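Phosphatidylethanolamine-binding protein (Plasmodium vivax, PDB 2GZQ) probably binds phosphatidylethanolamine or related phospholipid head groups as a malaria-parasite member of the PEBP family. Local coordinates at residues A[58-63]-A[127-132]; A[170-175]-A[179-184]. One frame throughout, in Å; residues are numbered along the deposited sequence.

Contact 1. Residues A[58-63]-A[127-132]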
loop_
_atom_site.group_PDB
_atom_site.type_symbol
_atom_site.label_atom_id
_atom_site.label_comp_id
_atom_site.label_asym_id
_atom_site.label_seq_id
_atom_site.Cartn_x
_atom_site.Cartn_y
_atom_site.Cartn_z
ATOM N N ALA A 58 4.421 -11.039 -13.859
ATOM C CA ALA A 58 5.173 -10.385 -14.902
ATOM C C ALA A 58 4.701 -8.940 -15.057
ATOM O O ALA A 58 3.503 -8.650 -15.011
ATOM C CB ALA A 58 5.026 -11.139 -16.215
ATOM N N GLY A 59 5.647 -8.020 -15.229
ATOM C CA GLY A 59 5.337 -6.633 -15.473
ATOM C C GLY A 59 5.087 -5.810 -14.213
ATOM O O GLY A 59 4.578 -4.703 -14.316
ATOM N N THR A 60 5.407 -6.342 -13.023
ATOM C CA THR A 60 5.265 -5.624 -11.752
ATOM C C THR A 60 6.592 -5.215 -11.120
ATOM O O THR A 60 6.641 -4.823 -9.959
ATOM C CB THR A 60 4.479 -6.461 -10.746
ATOM O OG1 THR A 60 5.194 -7.657 -10.443
ATOM C CG2 THR A 60 3.130 -6.782 -11.297
ATOM N N GLY A 61 7.660 -5.296 -11.888
ATOM C CA GLY A 61 8.990 -4.958 -11.400
ATOM C C GLY A 61 9.251 -3.473 -11.184
ATOM O O GLY A 61 10.203 -3.116 -10.482
ATOM N N SER A 62 8.421 -2.611 -11.771
ATOM C CA SER A 62 8.551 -1.172 -11.566
ATOM C C SER A 62 7.344 -0.540 -10.912
ATOM O O SER A 62 6.242 -1.083 -10.957
ATOM C CB SER A 62 8.816 -0.440 -12.869
ATOM O OG SER A 62 9.967 -0.955 -13.516
ATOM N N VAL A 63 7.559 0.622 -10.331
ATOM C CA VAL A 63 6.496 1.352 -9.667
ATOM C C VAL A 63 5.352 1.585 -10.645
ATOM O O VAL A 63 5.581 1.773 -11.835
ATOM C CB VAL A 63 7.057 2.655 -9.082
ATOM C CG1 VAL A 63 7.392 3.663 -10.151
ATOM C CG2 VAL A 63 6.128 3.269 -8.072
ATOM N N VAL A 127 9.911 -1.853 -4.506
ATOM C CA VAL A 127 10.467 -3.117 -4.967
ATOM C C VAL A 127 9.294 -4.020 -5.258
ATOM O O VAL A 127 8.329 -4.080 -4.481
ATOM C CB VAL A 127 11.408 -3.747 -3.932
ATOM C CG1 VAL A 127 12.579 -2.827 -3.638
ATOM C CG2 VAL A 127 10.664 -4.105 -2.654
ATOM N N GLY A 128 9.337 -4.695 -6.388
ATOM C CA GLY A 128 8.169 -5.467 -6.828
ATOM C C GLY A 128 7.895 -6.703 -5.988
ATOM O O GLY A 128 8.744 -7.122 -5.201
ATOM N N PRO A 129 6.697 -7.294 -6.145
ATOM C CA PRO A 129 6.268 -8.482 -5.415
ATOM C C PRO A 129 7.274 -9.574 -5.355
ATOM O O PRO A 129 7.960 -9.874 -6.325
ATOM C CB PRO A 129 5.001 -8.916 -6.145
ATOM C CG PRO A 129 4.445 -7.648 -6.677
ATOM C CD PRO A 129 5.647 -6.823 -7.062
ATOM N N SER A 130 7.313 -10.190 -4.190
ATOM C CA SER A 130 8.281 -11.211 -3.879
ATOM C C SER A 130 7.535 -12.510 -3.655
ATOM O O SER A 130 7.140 -12.818 -2.527
ATOM C CB SER A 130 9.034 -10.810 -2.621
ATOM O OG SER A 130 9.988 -11.792 -2.259
ATOM N N ILE A 131 7.302 -13.251 -4.733
ATOM C CA ILE A 131 6.413 -14.399 -4.647
ATOM C C ILE A 131 7.056 -15.641 -5.254
ATOM O O ILE A 131 7.298 -15.699 -6.458
ATOM C CB ILE A 131 5.058 -14.119 -5.366
ATOM C CG1 ILE A 131 4.372 -12.895 -4.760
ATOM C CG2 ILE A 131 4.158 -15.362 -5.287
ATOM C CD1 ILE A 131 3.104 -12.492 -5.473
ATOM N N LYS A 132 7.314 -16.646 -4.426
ATOM C CA LYS A 132 7.794 -17.938 -4.906
ATOM C C LYS A 132 6.650 -18.788 -5.421
ATOM O O LYS A 132 5.514 -18.690 -4.957
ATOM C CB LYS A 132 8.528 -18.699 -3.802
ATOM C CG LYS A 132 9.755 -18.001 -3.251
ATOM C CD LYS A 132 10.620 -17.409 -4.358
ATOM C CE LYS A 132 10.843 -15.915 -4.157
ATOM N NZ LYS A 132 11.285 -15.230 -5.407
HETATM O O HOH W 1 11.419 -4.354 -8.316
#
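Thr-60 and Pro-129 meet with the threonine hydroxyl set against the proline ring. OG1 of Thr-60 lies 3.5 Å from CD of Pro-129 and only slightly farther from CG, while CB of Thr-60 stands 3.9 Å from the same CD; the two side chains pass at a slant rather than stacking. With chi1 at 63°, OG1 sits between the backbone N and the carbonyl carbon of its own residue, which brings the hydroxyl to the proline and keeps CG2 off the ring. The hydroxyl makes no hydrogen bond across the contact; its polar partner is the carbonyl of Leu-57, just before its own segment.

The backbones come nearest at two glycines, Gly-61 and Gly-128, whose CA atoms are 4.7 Å apart. CA of Gly-128 approaches O of Thr-60 at 3.5 Å in a CA-H...O contact with a bent angle of 123° at the hydrogen. Having no side chain, Gly-128 can bring its CA this close to the carbonyl. Tyr-126 OH gives the Thr-60 carbonyl a true hydrogen bond. One water bridges the two loops, donating to O of Gly-61 at 2.8 Å and accepting from N of Gly-128 at 2.9 Å.

Met-197 of strand 188-198 packs against both Thr-60 and Pro-129. No direct hydrogen bond crosses the contact: this is loop-to-loop packing in the outer part of the beta-rich PEBP fold, joining the connection between strands 54-56 and 66-69 to that between strands 121-124 and 138-148.

Contact 2. Residues A[170-175]-A[179-184]; sequences VKFNNC and YNVIQM
Cys-175 and Val-181 contribute most of the buried surface, and they meet where CB of Cys-175 rests 3.6 Å from CG2 of Val-181. CG2 is the valine branch that does the work: besides the cysteine CB it touches CD1 of Phe-172 at 3.6 Å. The Phe-172 and Val-181 side chains cross at about a right angle. In the conformers described, SG of Cys-175 also comes near the terminal methyl of selenomethionine Met-184, but both residues have a second conformer and this touch is uncertain.

Residues 171-174 all have positive phi and psi, forming a short left-handed helix, the kind of element singled out as part of a proposed functional motif in this protein. Cys-175 leaves that conformation, with phi at -113°, and its N bonds back to O of Phe-172. The chain then turns into the ordinary right-handed helix 178-184, and the contact packs these two helices of opposite hand together.

Asn-180 supplies the polar link. Its CG stands opposite its own backbone N (chi1 -171°), which carries the amide toward the cysteine carbonyl. ND2 of Asn-180 donates to O of Cys-175 at 2.9 Å in a nearly straight bond (166°), with the acceptor close to the amide plane; this bond orients the amide. A more bent bond from NE2 of Gln-183 to OD1 of Asn-180, 3.0 Å long, is consistent with that orientation. Farther in, the Phe-172 ring makes an edge-to-face contact with Phe-82 and also touches Ile-84 and Val-100, on strands 77-85 and 99-107 of the mixed sheet.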
loop_
_atom_site.group_PDB
_atom_site.type_symbol
_atom_site.label_atom_id
_atom_site.label_comp_id
_atom_site.label_asym_id
_atom_site.label_seq_id
_atom_site.Cartn_x
_atom_site.Cartn_y
_atom_site.Cartn_z
ATOM N N VAL A 170 10.500 -6.821 5.885
ATOM C CA VAL A 170 9.761 -7.877 6.549
ATOM C C VAL A 170 9.125 -7.324 7.816
ATOM O O VAL A 170 9.756 -6.540 8.553
ATOM C CB VAL A 170 10.724 -9.053 6.847
ATOM C CG1 VAL A 170 10.052 -10.157 7.623
ATOM C CG2 VAL A 170 11.324 -9.588 5.534
ATOM N N LYS A 171 7.867 -7.699 8.076
ATOM C CA LYS A 171 7.174 -7.201 9.286
ATOM C C LYS A 171 7.241 -5.670 9.368
ATOM O O LYS A 171 7.435 -5.069 10.434
ATOM C CB LYS A 171 7.715 -7.854 10.565
ATOM C CG LYS A 171 7.457 -9.327 10.685
ATOM C CD LYS A 171 8.091 -9.898 11.968
ATOM C CE LYS A 171 8.059 -11.388 12.033
ATOM N NZ LYS A 171 8.769 -11.824 13.276
ATOM N N PHE A 172 7.064 -5.033 8.219
ATOM C CA PHE A 172 6.921 -3.598 8.082
ATOM C C PHE A 172 7.978 -2.840 8.887
ATOM O O PHE A 172 7.686 -2.083 9.806
ATOM C CB PHE A 172 5.492 -3.132 8.374
ATOM C CG PHE A 172 5.101 -1.895 7.621
ATOM C CD1 PHE A 172 5.632 -0.659 7.940
ATOM C CD2 PHE A 172 4.255 -1.971 6.531
ATOM C CE1 PHE A 172 5.277 0.476 7.225
ATOM C CE2 PHE A 172 3.919 -0.829 5.796
ATOM C CZ PHE A 172 4.422 0.391 6.148
ATOM N N ASN A 173 9.226 -3.078 8.537
ATOM C CA ASN A 173 10.350 -2.419 9.201
ATOM C C ASN A 173 10.332 -2.611 10.686
ATOM O O ASN A 173 10.637 -1.714 11.461
ATOM C CB ASN A 173 10.442 -0.937 8.874
ATOM C CG ASN A 173 11.797 -0.380 9.239
ATOM O OD1 ASN A 173 12.780 -1.099 9.110
ATOM N ND2 ASN A 173 11.857 0.866 9.781
ATOM N N ASN A 174 9.996 -3.820 11.099
ATOM C CA ASN A 174 9.903 -4.198 12.511
ATOM C C ASN A 174 8.847 -3.382 13.263
ATOM O O ASN A 174 8.981 -3.175 14.479
ATOM C CB ASN A 174 11.273 -4.068 13.209
ATOM C CG ASN A 174 12.260 -5.142 12.785
ATOM O OD1 ASN A 174 13.438 -4.865 12.580
ATOM N ND2 ASN A 174 11.767 -6.349 12.616
ATOM N N CYS A 175 7.810 -2.925 12.557
ATOM C CA CYS A 175 6.625 -2.358 13.205
ATOM C C CYS A 175 5.382 -3.227 12.991
ATOM O O CYS A 175 4.252 -2.822 13.341
ATOM C CB CYS A 175 6.355 -0.941 12.721
ATOM S SG CYS A 175 7.720 0.195 13.018
ATOM N N TYR A 179 -1.115 -1.120 9.270
ATOM C CA TYR A 179 -2.148 -0.554 10.116
ATOM C C TYR A 179 -1.516 -0.033 11.418
ATOM O O TYR A 179 -1.857 1.043 11.911
ATOM C CB TYR A 179 -3.211 -1.620 10.410
ATOM C CG TYR A 179 -4.321 -1.073 11.284
ATOM C CD1 TYR A 179 -4.299 -1.228 12.663
ATOM C CD2 TYR A 179 -5.364 -0.332 10.733
ATOM C CE1 TYR A 179 -5.279 -0.688 13.456
ATOM C CE2 TYR A 179 -6.359 0.194 11.527
ATOM C CZ TYR A 179 -6.300 0.021 12.883
ATOM O OH TYR A 179 -7.280 0.512 13.710
ATOM N N ASN A 180 -0.597 -0.815 11.988
ATOM C CA ASN A 180 0.046 -0.372 13.226
ATOM C C ASN A 180 0.777 0.968 13.033
ATOM O O ASN A 180 0.658 1.880 13.852
ATOM C CB ASN A 180 0.974 -1.447 13.769
ATOM C CG ASN A 180 1.480 -1.124 15.152
ATOM O OD1 ASN A 180 0.718 -0.685 16.010
ATOM N ND2 ASN A 180 2.762 -1.374 15.408
ATOM N N VAL A 181 1.538 1.068 11.957
ATOM C CA VAL A 181 2.227 2.312 11.648
ATOM C C VAL A 181 1.284 3.491 11.476
ATOM O O VAL A 181 1.510 4.559 12.018
ATOM C CB VAL A 181 3.127 2.150 10.427
ATOM C CG1 VAL A 181 3.690 3.486 9.981
ATOM C CG2 VAL A 181 4.267 1.179 10.747
ATOM N N ILE A 182 0.179 3.262 10.787
ATOM C CA ILE A 182 -0.796 4.295 10.570
ATOM C C ILE A 182 -1.386 4.778 11.887
ATOM O O ILE A 182 -1.439 5.975 12.178
ATOM C CB ILE A 182 -1.861 3.769 9.599
ATOM C CG1 ILE A 182 -1.255 3.627 8.202
ATOM C CG2 ILE A 182 -3.146 4.648 9.605
ATOM C CD1 ILE A 182 -2.063 2.747 7.270
ATOM N N GLN A 183 -1.805 3.847 12.727
ATOM C CA GLN A 183 -2.522 4.247 13.922
ATOM C C GLN A 183 -1.547 4.859 14.924
ATOM O O GLN A 183 -1.892 5.833 15.606
ATOM C CB GLN A 183 -3.403 3.132 14.505
ATOM C CG GLN A 183 -2.665 1.978 15.013
ATOM C CD GLN A 183 -2.224 2.170 16.413
ATOM O OE1 GLN A 183 -2.844 2.898 17.174
ATOM N NE2 GLN A 183 -1.128 1.529 16.764
HETATM N N MSE A 184 -0.316 4.356 15.020
HETATM C CA MSE A 184 0.618 4.900 15.993
HETATM C C MSE A 184 1.104 6.302 15.613
HETATM O O MSE A 184 1.622 7.032 16.463
HETATM C CB MSE A 184 1.778 3.921 16.240
HETATM C CG MSE A 184 2.860 3.854 15.165
HETATM SE SE MSE A 184 3.838 2.085 15.266
HETATM C CE MSE A 184 5.520 2.752 14.652
#

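How the contacts relate
Contact 1 and contact 2 are separate: their centres lie 21 Å apart, and although their nearest atoms approach to about 8 Å, they do not touch. Both segments of contact 1 precede those of contact 2 in the sequence. Contact 1 ties two loops over a span of more than sixty residues, whereas contact 2 joins neighbouring helices across three. The mixed sheet relates them: strand 188-198 carries Met-197 against contact 1 and directly follows helix 178-184 of contact 2. The left-handed helix of contact 2 probably belongs to the functional motif proposed for this protein; the geometry does not place contact 1 in a site.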